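Local coordinates for protein triacylglycerol lipase (Yarrowia lipolytica, PDB 3O0D) that probably hydrolyses the ester bonds of triacylglycerols as a secreted, glycosylated lipase of the alpha/beta-hydrolase type, at residues W200-F205 and H243-V248; A167-G172 and L187-V192; L55-H60 and G141-S146. One frame throughout, in Å; residues are numbered along the deposited sequence.

Contact 1: residues W200-F205 and H243-V248; sequences WVDKLF and HCSGEV. With K (potassium ion), chain N.
Asp202 reaches from its helix to Ser245 and holds that serine by both its backbone and its side chain. The two carboxylate oxygens divide the work. Asp202 OD1 accepts the backbone N-H of Ser245 N at 2.7 Å through its syn lone pair, with a fairly straight N-H...O angle of 154°. Asp202 OD2 accepts a hydrogen bond from Ser245 OG, also at 2.7 Å, but here the donor stands 46° out of the carboxylate plane. A weak, longer bond from Ser245 N to Asp202 OD2 adds to the grip. With CG beside the backbone N of Asp202 (chi1 -82°), the carboxylate is carried across to the loop, and its two partners together restrict how it can turn. Both residues are buried, and these bonds satisfy the carboxylate oxygens and the serine N-H and hydroxyl.

Next to this polar pair the packing is apolar: Val201 CG1 meets Cys244 CB at 3.7 Å, while Cys244 SG lies 3.9 Å from the same methyl. Cys244 CB is also packed against Asp202 OD1, at 3.4 Å. At the start of the loop, His243 turns its ring away from the helix and presents ND1 edge-on to the potassium ion, 3.1 Å away and in the ring plane; a water and the side-chain amide of Gln189 also lie at the ion, and His243 NE2 bonds to Pro233 O. Helix 195-206 connects the parallel, adjacent strands 183-187 and 222-227, so the contact fixes the helix of a beta-alpha-beta crossover to the loop entering strand 247-250.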
loop_
_atom_site.group_PDB
_atom_site.type_symbol
_atom_site.label_atom_id
_atom_site.label_comp_id
_atom_site.label_asym_id
_atom_site.label_seq_id
_atom_site.Cartn_x
_atom_site.Cartn_y
_atom_site.Cartn_z
ATOM N N TRP A 200 3.063 -13.911 -9.924
ATOM C CA TRP A 200 2.504 -13.273 -11.059
ATOM C C TRP A 200 2.683 -11.749 -10.934
ATOM O O TRP A 200 3.120 -11.079 -11.898
ATOM C CB TRP A 200 1.055 -13.695 -11.219
ATOM C CG TRP A 200 0.294 -12.859 -12.271
ATOM C CD1 TRP A 200 0.376 -13.013 -13.645
ATOM C CD2 TRP A 200 -0.631 -11.833 -12.047
ATOM N NE1 TRP A 200 -0.435 -12.129 -14.261
ATOM C CE2 TRP A 200 -1.063 -11.376 -13.316
ATOM C CE3 TRP A 200 -1.151 -11.217 -10.903
ATOM C CZ2 TRP A 200 -2.017 -10.360 -13.461
ATOM C CZ3 TRP A 200 -2.075 -10.202 -11.053
ATOM C CH2 TRP A 200 -2.491 -9.769 -12.324
ATOM N N VAL A 201 2.404 -11.216 -9.719
ATOM C CA VAL A 201 2.655 -9.791 -9.405
ATOM C C VAL A 201 4.150 -9.480 -9.647
ATOM O O VAL A 201 4.448 -8.420 -10.240
ATOM C CB VAL A 201 2.256 -9.487 -7.991
ATOM C CG1 VAL A 201 2.801 -8.036 -7.581
ATOM C CG2 VAL A 201 0.718 -9.527 -7.893
ATOM N N ASP A 202 5.069 -10.338 -9.258
ATOM C CA ASP A 202 6.512 -10.052 -9.451
ATOM C C ASP A 202 6.780 -9.999 -10.992
ATOM O O ASP A 202 7.488 -9.158 -11.484
ATOM C CB ASP A 202 7.392 -11.103 -8.828
ATOM C CG ASP A 202 7.612 -10.926 -7.327
ATOM O OD1 ASP A 202 7.076 -9.907 -6.777
ATOM O OD2 ASP A 202 8.236 -11.828 -6.675
ATOM N N LYS A 203 6.208 -10.952 -11.751
ATOM C CA LYS A 203 6.422 -10.877 -13.199
ATOM C C LYS A 203 5.857 -9.602 -13.778
ATOM O O LYS A 203 6.470 -9.003 -14.660
ATOM C CB LYS A 203 5.759 -12.106 -13.866
ATOM C CG LYS A 203 6.456 -13.371 -13.547
ATOM C CD LYS A 203 5.837 -14.600 -14.337
ATOM C CE LYS A 203 5.842 -15.845 -13.464
ATOM N NZ LYS A 203 5.769 -17.229 -14.146
ATOM N N LEU A 204 4.675 -9.180 -13.302
ATOM C CA LEU A 204 3.944 -8.074 -13.820
ATOM C C LEU A 204 4.769 -6.818 -13.554
ATOM O O LEU A 204 4.962 -5.969 -14.432
ATOM C CB LEU A 204 2.536 -7.982 -13.225
ATOM C CG LEU A 204 1.545 -6.912 -13.614
ATOM C CD1 LEU A 204 1.009 -7.083 -15.088
ATOM C CD2 LEU A 204 0.359 -6.915 -12.703
ATOM N N PHE A 205 5.279 -6.687 -12.326
ATOM C CA PHE A 205 5.945 -5.411 -12.001
ATOM C C PHE A 205 7.422 -5.395 -12.189
ATOM O O PHE A 205 7.971 -4.293 -12.386
ATOM C CB PHE A 205 5.649 -4.978 -10.515
ATOM C CG PHE A 205 4.339 -4.299 -10.362
ATOM C CD1 PHE A 205 4.219 -2.910 -10.521
ATOM C CD2 PHE A 205 3.183 -5.013 -10.082
ATOM C CE1 PHE A 205 2.996 -2.265 -10.407
ATOM C CE2 PHE A 205 1.997 -4.388 -9.936
ATOM C CZ PHE A 205 1.865 -2.999 -10.082
ATOM N N HIS A 243 4.005 -13.018 0.265
ATOM C CA HIS A 243 4.116 -11.744 -0.356
ATOM C C HIS A 243 4.769 -11.823 -1.751
ATOM O O HIS A 243 5.552 -12.742 -2.058
ATOM C CB HIS A 243 5.067 -10.864 0.486
ATOM C CG HIS A 243 4.391 -10.057 1.607
ATOM N ND1 HIS A 243 3.363 -9.174 1.427
ATOM C CD2 HIS A 243 4.705 -10.010 2.931
ATOM C CE1 HIS A 243 3.077 -8.579 2.592
ATOM N NE2 HIS A 243 3.878 -9.084 3.524
ATOM N N CYS A 244 4.446 -10.819 -2.541
ATOM C CA CYS A 244 5.279 -10.484 -3.687
ATOM C C CYS A 244 6.584 -9.844 -3.214
ATOM O O CYS A 244 6.765 -9.526 -2.006
ATOM C CB CYS A 244 4.489 -9.526 -4.589
ATOM S SG CYS A 244 4.207 -7.853 -3.903
ATOM N N SER A 245 7.511 -9.705 -4.145
ATOM C CA SER A 245 8.803 -9.014 -3.813
ATOM C C SER A 245 8.584 -7.502 -3.674
ATOM O O SER A 245 7.577 -6.940 -4.078
ATOM C CB SER A 245 9.825 -9.222 -4.917
ATOM O OG SER A 245 10.024 -10.634 -5.000
ATOM N N GLY A 246 9.650 -6.841 -3.202
ATOM C CA GLY A 246 9.583 -5.401 -3.227
ATOM C C GLY A 246 9.627 -4.692 -1.843
ATOM O O GLY A 246 9.325 -3.515 -1.757
ATOM N N GLU A 247 10.026 -5.448 -0.823
ATOM C CA GLU A 247 10.015 -4.929 0.560
ATOM C C GLU A 247 11.094 -3.816 0.777
ATOM O O GLU A 247 12.243 -3.987 0.309
ATOM C CB GLU A 247 10.312 -6.081 1.523
ATOM C CG GLU A 247 10.283 -5.608 3.031
ATOM C CD GLU A 247 10.345 -6.745 4.015
ATOM O OE1 GLU A 247 10.751 -7.903 3.629
ATOM O OE2 GLU A 247 10.012 -6.524 5.224
ATOM N N VAL A 248 10.656 -2.705 1.410
ATOM C CA VAL A 248 11.540 -1.626 1.902
ATOM C C VAL A 248 11.305 -1.554 3.439
ATOM O O VAL A 248 10.202 -1.356 3.858
ATOM C CB VAL A 248 11.047 -0.339 1.344
ATOM C CG1 VAL A 248 11.965 0.845 1.877
ATOM C CG2 VAL A 248 11.134 -0.427 -0.267
HETATM K K K N . 1.773 -9.095 -1.224
HETATM O O HOH W 1 0.473 -11.841 -1.865
#

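Contact 2: residues A167-G172 and L187-V192; sequences AALLFG and LGQPIV. With K (potassium ion), chain N.
Leu169 and Leu170 belong to helix 163-177, which leaves the probable nucleophile elbow at Ser162, and they pack against Gln189 and Val192 in the loop after strand 183-187. Between the two segments the contacts are van der Waals packing. Leu170 CD2 lies 3.8 Å from Val192 CG1, and the two side chains run antiparallel alongside one another, so that their methyl branches overlap. The second branch of the valine, Val192 CG2, faces Leu169 CD2 at 4.1 Å; one residue of the loop thus touches two successive leucines of the helix.

Leu169 lies roughly perpendicular to Gln189, its CD2 being 4.1 Å from Gln189 CD. Its CG stands opposite the backbone N (chi1 173°), which sends the branched end out from the helix toward the loop. The same methyl, Leu169 CD2, comes within 3.8 Å of the potassium ion and gives it an apolar neighbour. Because strands 155-161 and 183-187 are parallel neighbours in the sheet, helix 163-177 forms the connection of a beta-alpha-beta crossover, and the loop 188-192 opens the next connection.

The amide of Gln189 ends beside the potassium. The deposited NE2 is 3.2 Å from the ion, but an amide NH2 has its lone pair delocalised and points its hydrogens outward; the carbonyl oxygen is the likelier ligand, consistent with an amide turned over in the model. With an alanine here, the ion is likely to lose one of its protein partners, and a gap would probably open beside Leu169 CD2. A water also lies at the potassium, and Leu170 continues onto Phe108 and Tyr133.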
loop_
_atom_site.group_PDB
_atom_site.type_symbol
_atom_site.label_atom_id
_atom_site.label_comp_id
_atom_site.label_asym_id
_atom_site.label_seq_id
_atom_site.Cartn_x
_atom_site.Cartn_y
_atom_site.Cartn_z
ATOM N N ALA A 167 -5.571 -2.659 -0.509
ATOM C CA ALA A 167 -6.472 -2.106 -1.546
ATOM C C ALA A 167 -5.549 -1.424 -2.616
ATOM O O ALA A 167 -5.788 -1.581 -3.835
ATOM C CB ALA A 167 -7.440 -1.088 -0.984
ATOM N N ALA A 168 -4.505 -0.746 -2.193
ATOM C CA ALA A 168 -3.635 -0.061 -3.164
ATOM C C ALA A 168 -2.861 -0.987 -4.108
ATOM O O ALA A 168 -2.743 -0.749 -5.271
ATOM C CB ALA A 168 -2.669 0.925 -2.437
ATOM N N LEU A 169 -2.343 -2.036 -3.555
ATOM C CA LEU A 169 -1.663 -3.090 -4.316
ATOM C C LEU A 169 -2.606 -3.663 -5.408
ATOM O O LEU A 169 -2.262 -3.669 -6.619
ATOM C CB LEU A 169 -1.072 -4.157 -3.431
ATOM C CG LEU A 169 -0.508 -5.323 -4.199
ATOM C CD1 LEU A 169 0.643 -4.781 -5.127
ATOM C CD2 LEU A 169 0.010 -6.547 -3.394
ATOM N N LEU A 170 -3.810 -4.052 -4.967
ATOM C CA LEU A 170 -4.781 -4.580 -5.922
ATOM C C LEU A 170 -5.249 -3.524 -6.906
ATOM O O LEU A 170 -5.391 -3.866 -8.104
ATOM C CB LEU A 170 -6.024 -5.131 -5.142
ATOM C CG LEU A 170 -5.604 -6.332 -4.354
ATOM C CD1 LEU A 170 -6.884 -6.851 -3.511
ATOM C CD2 LEU A 170 -5.085 -7.404 -5.198
ATOM N N PHE A 171 -5.436 -2.269 -6.459
ATOM C CA PHE A 171 -5.914 -1.240 -7.363
ATOM C C PHE A 171 -4.764 -0.952 -8.363
ATOM O O PHE A 171 -5.035 -0.699 -9.591
ATOM C CB PHE A 171 -6.319 0.043 -6.613
ATOM C CG PHE A 171 -7.240 0.874 -7.374
ATOM C CD1 PHE A 171 -8.603 0.897 -7.051
ATOM C CD2 PHE A 171 -6.789 1.587 -8.517
ATOM C CE1 PHE A 171 -9.530 1.657 -7.788
ATOM C CE2 PHE A 171 -7.676 2.302 -9.268
ATOM C CZ PHE A 171 -9.095 2.354 -8.918
ATOM N N GLY A 172 -3.504 -0.966 -7.896
ATOM C CA GLY A 172 -2.390 -0.799 -8.858
ATOM C C GLY A 172 -2.291 -1.907 -9.907
ATOM O O GLY A 172 -2.035 -1.688 -11.120
ATOM N N LEU A 187 2.217 0.764 2.711
ATOM C CA LEU A 187 2.918 0.831 4.024
ATOM C C LEU A 187 2.146 -0.085 4.965
ATOM O O LEU A 187 0.913 0.046 5.088
ATOM C CB LEU A 187 2.866 2.264 4.535
ATOM C CG LEU A 187 3.548 3.276 3.554
ATOM C CD1 LEU A 187 2.467 4.123 2.805
ATOM C CD2 LEU A 187 4.396 4.335 4.420
ATOM N N GLY A 188 2.889 -0.966 5.631
ATOM C CA GLY A 188 2.283 -1.778 6.678
ATOM C C GLY A 188 1.243 -2.740 5.984
ATOM O O GLY A 188 0.161 -2.973 6.556
ATOM N N GLN A 189 1.541 -3.151 4.756
ATOM C CA GLN A 189 0.551 -3.950 3.987
ATOM C C GLN A 189 0.541 -5.413 4.326
ATOM O O GLN A 189 1.559 -6.080 4.312
ATOM C CB GLN A 189 0.924 -3.792 2.512
ATOM C CG GLN A 189 -0.061 -4.585 1.495
ATOM C CD GLN A 189 0.783 -5.137 0.390
ATOM O OE1 GLN A 189 1.521 -4.356 -0.240
ATOM N NE2 GLN A 189 0.785 -6.463 0.211
ATOM N N PRO A 190 -0.654 -5.990 4.609
ATOM C CA PRO A 190 -0.729 -7.413 4.942
ATOM C C PRO A 190 -0.505 -8.282 3.678
ATOM O O PRO A 190 -0.517 -7.706 2.525
ATOM C CB PRO A 190 -2.183 -7.548 5.500
ATOM C CG PRO A 190 -3.001 -6.460 4.779
ATOM C CD PRO A 190 -1.927 -5.279 4.606
ATOM N N ILE A 191 -0.227 -9.588 3.834
ATOM C CA ILE A 191 -0.053 -10.470 2.688
ATOM C C ILE A 191 -1.406 -10.641 1.952
ATOM O O ILE A 191 -2.411 -10.954 2.593
ATOM C CB ILE A 191 0.434 -11.829 3.174
ATOM C CG1 ILE A 191 1.691 -11.698 4.002
ATOM C CG2 ILE A 191 0.796 -12.737 1.929
ATOM C CD1 ILE A 191 2.005 -12.958 4.831
ATOM N N VAL A 192 -1.433 -10.401 0.655
ATOM C CA VAL A 192 -2.667 -10.305 -0.083
ATOM C C VAL A 192 -3.169 -11.678 -0.645
ATOM O O VAL A 192 -4.415 -11.949 -0.674
ATOM C CB VAL A 192 -2.489 -9.195 -1.180
ATOM C CG1 VAL A 192 -3.615 -9.222 -2.140
ATOM C CG2 VAL A 192 -2.471 -7.753 -0.425
HETATM K K K N . 1.773 -9.095 -1.224
HETATM O O HOH W 1 0.473 -11.841 -1.865
#

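Contact 3: residues L55-H60 and G141-S146; sequences LIEEFH and GPKLDS. With NAG (2-acetamido-2-deoxy-beta-D-glucopyranose), chain H.
Lys143 lays its aliphatic chain against Ile56 and Glu57, and this is where the contact is tight. Ile56 CG2 meets Lys143 CE at 3.7 Å, the two side chains standing roughly perpendicular. From Glu57, OE1 rests along the lysine methylenes, 3.3 Å from Lys143 CG and 3.6 Å from Lys143 CE. The lysine chain is bent at its second torsion (chi2 59°), which wraps it past the carboxylate oxygen instead of pointing it straight out. Both strand residues can face the helix because Ile56 and Glu57 form a classic beta bulge opposite Leu72.

The charged ends are looser. Glu57 OE1 and Lys143 NZ stand 4.2 Å apart, beyond a salt bridge, so any attraction between them is probably mild and shared with solvent at this solvent-facing side. Within the helix, Ser146 OG donates to Lys143 O at 2.9 Å, tilted 21° from the carbonyl plane. On another side of the same helix Asp145 turns to the N-acetylglucosamine: OD1 accepts the sugar O3 at 2.5 Å, and OD2 accepts its N2 at 2.8 Å with an N-H...O angle of 154°. The sugar, whose neighbours include the glycosylated Asn113, is held further by His180.

Strand 53-60 is an outermost strand of the mixed sheet. Helix 127-150 lies over this end of it, with Ile56 also on Val147, Phe59 on Thr136 and Ile140, and Lys143 and Leu144 on Leu72 of the adjacent strand 68-75.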
loop_
_atom_site.group_PDB
_atom_site.type_symbol
_atom_site.label_atom_id
_atom_site.label_comp_id
_atom_site.label_asym_id
_atom_site.label_seq_id
_atom_site.Cartn_x
_atom_site.Cartn_y
_atom_site.Cartn_z
ATOM N N LEU A 55 -7.457 18.628 -3.980
ATOM C CA LEU A 55 -8.316 17.528 -3.639
ATOM C C LEU A 55 -9.419 17.468 -4.764
ATOM O O LEU A 55 -10.047 18.524 -5.070
ATOM C CB LEU A 55 -8.909 17.764 -2.292
ATOM C CG LEU A 55 -9.949 16.679 -1.886
ATOM C CD1 LEU A 55 -9.299 15.253 -1.641
ATOM C CD2 LEU A 55 -10.713 17.146 -0.667
ATOM N N ILE A 56 -9.575 16.279 -5.317
ATOM C CA ILE A 56 -10.656 16.088 -6.325
ATOM C C ILE A 56 -11.918 15.597 -5.585
ATOM O O ILE A 56 -13.021 16.212 -5.714
ATOM C CB ILE A 56 -10.245 15.179 -7.497
ATOM C CG1 ILE A 56 -9.071 15.880 -8.284
ATOM C CG2 ILE A 56 -11.530 14.954 -8.440
ATOM C CD1 ILE A 56 -9.201 17.439 -8.430
ATOM N N GLU A 57 -11.762 14.501 -4.851
ATOM C CA GLU A 57 -12.951 13.863 -4.225
ATOM C C GLU A 57 -12.486 13.024 -3.069
ATOM O O GLU A 57 -11.485 12.330 -3.185
ATOM C CB GLU A 57 -13.630 12.917 -5.253
ATOM C CG GLU A 57 -14.982 12.417 -4.766
ATOM C CD GLU A 57 -15.892 11.860 -5.890
ATOM O OE1 GLU A 57 -15.859 12.353 -7.053
ATOM O OE2 GLU A 57 -16.693 10.963 -5.545
ATOM N N GLU A 58 -13.301 12.995 -1.999
ATOM C CA GLU A 58 -13.067 12.021 -0.926
ATOM C C GLU A 58 -14.107 10.876 -1.117
ATOM O O GLU A 58 -15.161 11.057 -1.773
ATOM C CB GLU A 58 -13.377 12.652 0.403
ATOM C CG GLU A 58 -12.632 13.849 0.823
ATOM C CD GLU A 58 -12.957 14.192 2.284
ATOM O OE1 GLU A 58 -12.347 15.139 2.809
ATOM O OE2 GLU A 58 -13.851 13.529 2.909
ATOM N N PHE A 59 -13.818 9.708 -0.572
ATOM C CA PHE A 59 -14.826 8.662 -0.513
ATOM C C PHE A 59 -14.773 7.979 0.893
ATOM O O PHE A 59 -13.713 7.931 1.551
ATOM C CB PHE A 59 -14.611 7.657 -1.650
ATOM C CG PHE A 59 -13.199 7.036 -1.714
ATOM C CD1 PHE A 59 -12.898 5.787 -1.150
ATOM C CD2 PHE A 59 -12.162 7.722 -2.406
ATOM C CE1 PHE A 59 -11.595 5.201 -1.234
ATOM C CE2 PHE A 59 -10.842 7.159 -2.436
ATOM C CZ PHE A 59 -10.582 5.921 -1.904
ATOM N N HIS A 60 -15.910 7.425 1.367
ATOM C CA HIS A 60 -15.897 6.829 2.700
ATOM C C HIS A 60 -17.068 5.823 2.666
ATOM O O HIS A 60 -18.179 6.239 2.291
ATOM C CB HIS A 60 -16.077 7.940 3.737
ATOM C CG HIS A 60 -16.648 7.469 5.041
ATOM N ND1 HIS A 60 -15.873 7.078 6.119
ATOM C CD2 HIS A 60 -17.944 7.344 5.445
ATOM C CE1 HIS A 60 -16.669 6.673 7.108
ATOM N NE2 HIS A 60 -17.926 6.840 6.725
ATOM N N GLY A 141 -13.610 4.694 -8.991
ATOM C CA GLY A 141 -13.055 4.285 -10.242
ATOM C C GLY A 141 -13.460 5.206 -11.388
ATOM O O GLY A 141 -12.567 5.630 -12.174
ATOM N N PRO A 142 -14.759 5.500 -11.527
ATOM C CA PRO A 142 -15.181 6.359 -12.650
ATOM C C PRO A 142 -14.598 7.793 -12.552
ATOM O O PRO A 142 -14.179 8.391 -13.611
ATOM C CB PRO A 142 -16.739 6.358 -12.525
ATOM C CG PRO A 142 -17.007 4.903 -12.072
ATOM C CD PRO A 142 -15.935 4.854 -10.886
ATOM N N LYS A 143 -14.605 8.364 -11.335
ATOM C CA LYS A 143 -14.000 9.668 -11.107
ATOM C C LYS A 143 -12.482 9.635 -11.453
ATOM O O LYS A 143 -12.020 10.598 -12.136
ATOM C CB LYS A 143 -14.244 10.254 -9.722
ATOM C CG LYS A 143 -13.916 11.659 -9.584
ATOM C CD LYS A 143 -14.691 12.538 -10.543
ATOM C CE LYS A 143 -14.664 13.962 -10.084
ATOM N NZ LYS A 143 -15.909 14.638 -10.536
ATOM N N LEU A 144 -11.750 8.598 -11.026
ATOM C CA LEU A 144 -10.316 8.456 -11.393
ATOM C C LEU A 144 -10.131 8.434 -12.919
ATOM O O LEU A 144 -9.324 9.190 -13.505
ATOM C CB LEU A 144 -9.748 7.180 -10.821
ATOM C CG LEU A 144 -8.326 6.799 -11.241
ATOM C CD1 LEU A 144 -7.304 7.915 -10.783
ATOM C CD2 LEU A 144 -7.991 5.547 -10.587
ATOM N N ASP A 145 -10.921 7.579 -13.574
ATOM C CA ASP A 145 -10.847 7.612 -15.079
ATOM C C ASP A 145 -11.087 9.001 -15.693
ATOM O O ASP A 145 -10.376 9.385 -16.627
ATOM C CB ASP A 145 -11.853 6.575 -15.660
ATOM C CG ASP A 145 -11.261 5.193 -15.750
ATOM O OD1 ASP A 145 -10.033 5.028 -15.931
ATOM O OD2 ASP A 145 -12.034 4.206 -15.661
ATOM N N SER A 146 -12.019 9.801 -15.190
ATOM C CA SER A 146 -12.261 11.122 -15.752
ATOM C C SER A 146 -11.080 12.037 -15.478
ATOM O O SER A 146 -10.691 12.834 -16.326
ATOM C CB SER A 146 -13.554 11.784 -15.288
ATOM O OG SER A 146 -13.467 12.263 -13.973
HETATM C C1 NAG H . -10.987 -0.170 -16.212
HETATM C C2 NAG H . -10.077 1.050 -15.944
HETATM C C3 NAG H . -9.993 1.870 -17.225
HETATM C C4 NAG H . -9.530 1.003 -18.401
HETATM C C5 NAG H . -10.540 -0.111 -18.529
HETATM C C6 NAG H . -10.411 -1.031 -19.759
HETATM C C7 NAG H . -10.096 1.929 -13.647
HETATM C C8 NAG H . -10.683 2.912 -12.676
HETATM N N2 NAG H . -10.587 1.933 -14.892
HETATM O O3 NAG H . -9.086 2.964 -16.993
HETATM O O4 NAG H . -9.603 1.777 -19.602
HETATM O O5 NAG H . -10.475 -0.876 -17.306
HETATM O O6 NAG H . -9.077 -1.368 -19.891
HETATM O O7 NAG H . -9.231 1.142 -13.307
#

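Along the chain the contacts come in series: contact 3 closes first, then contact 2, then contact 1. All three lie around one mixed sheet. Contacts 1 and 2 are close, with centres 11 Å apart; they touch where His243 meets Gln189 and Ile191, and they share the potassium ion and its water. Contact 3 lies at the far edge, its centre 19 Å from contact 2 and 27 Å from contact 1. Contacts 2 and 3 still meet through Phe171 and Leu144, where helices 163-177 and 127-150 pack together. The ion thus joins two interior loops beside the helices of successive crossovers, whereas contact 3 covers the outermost strand at the surface, beside a glycan.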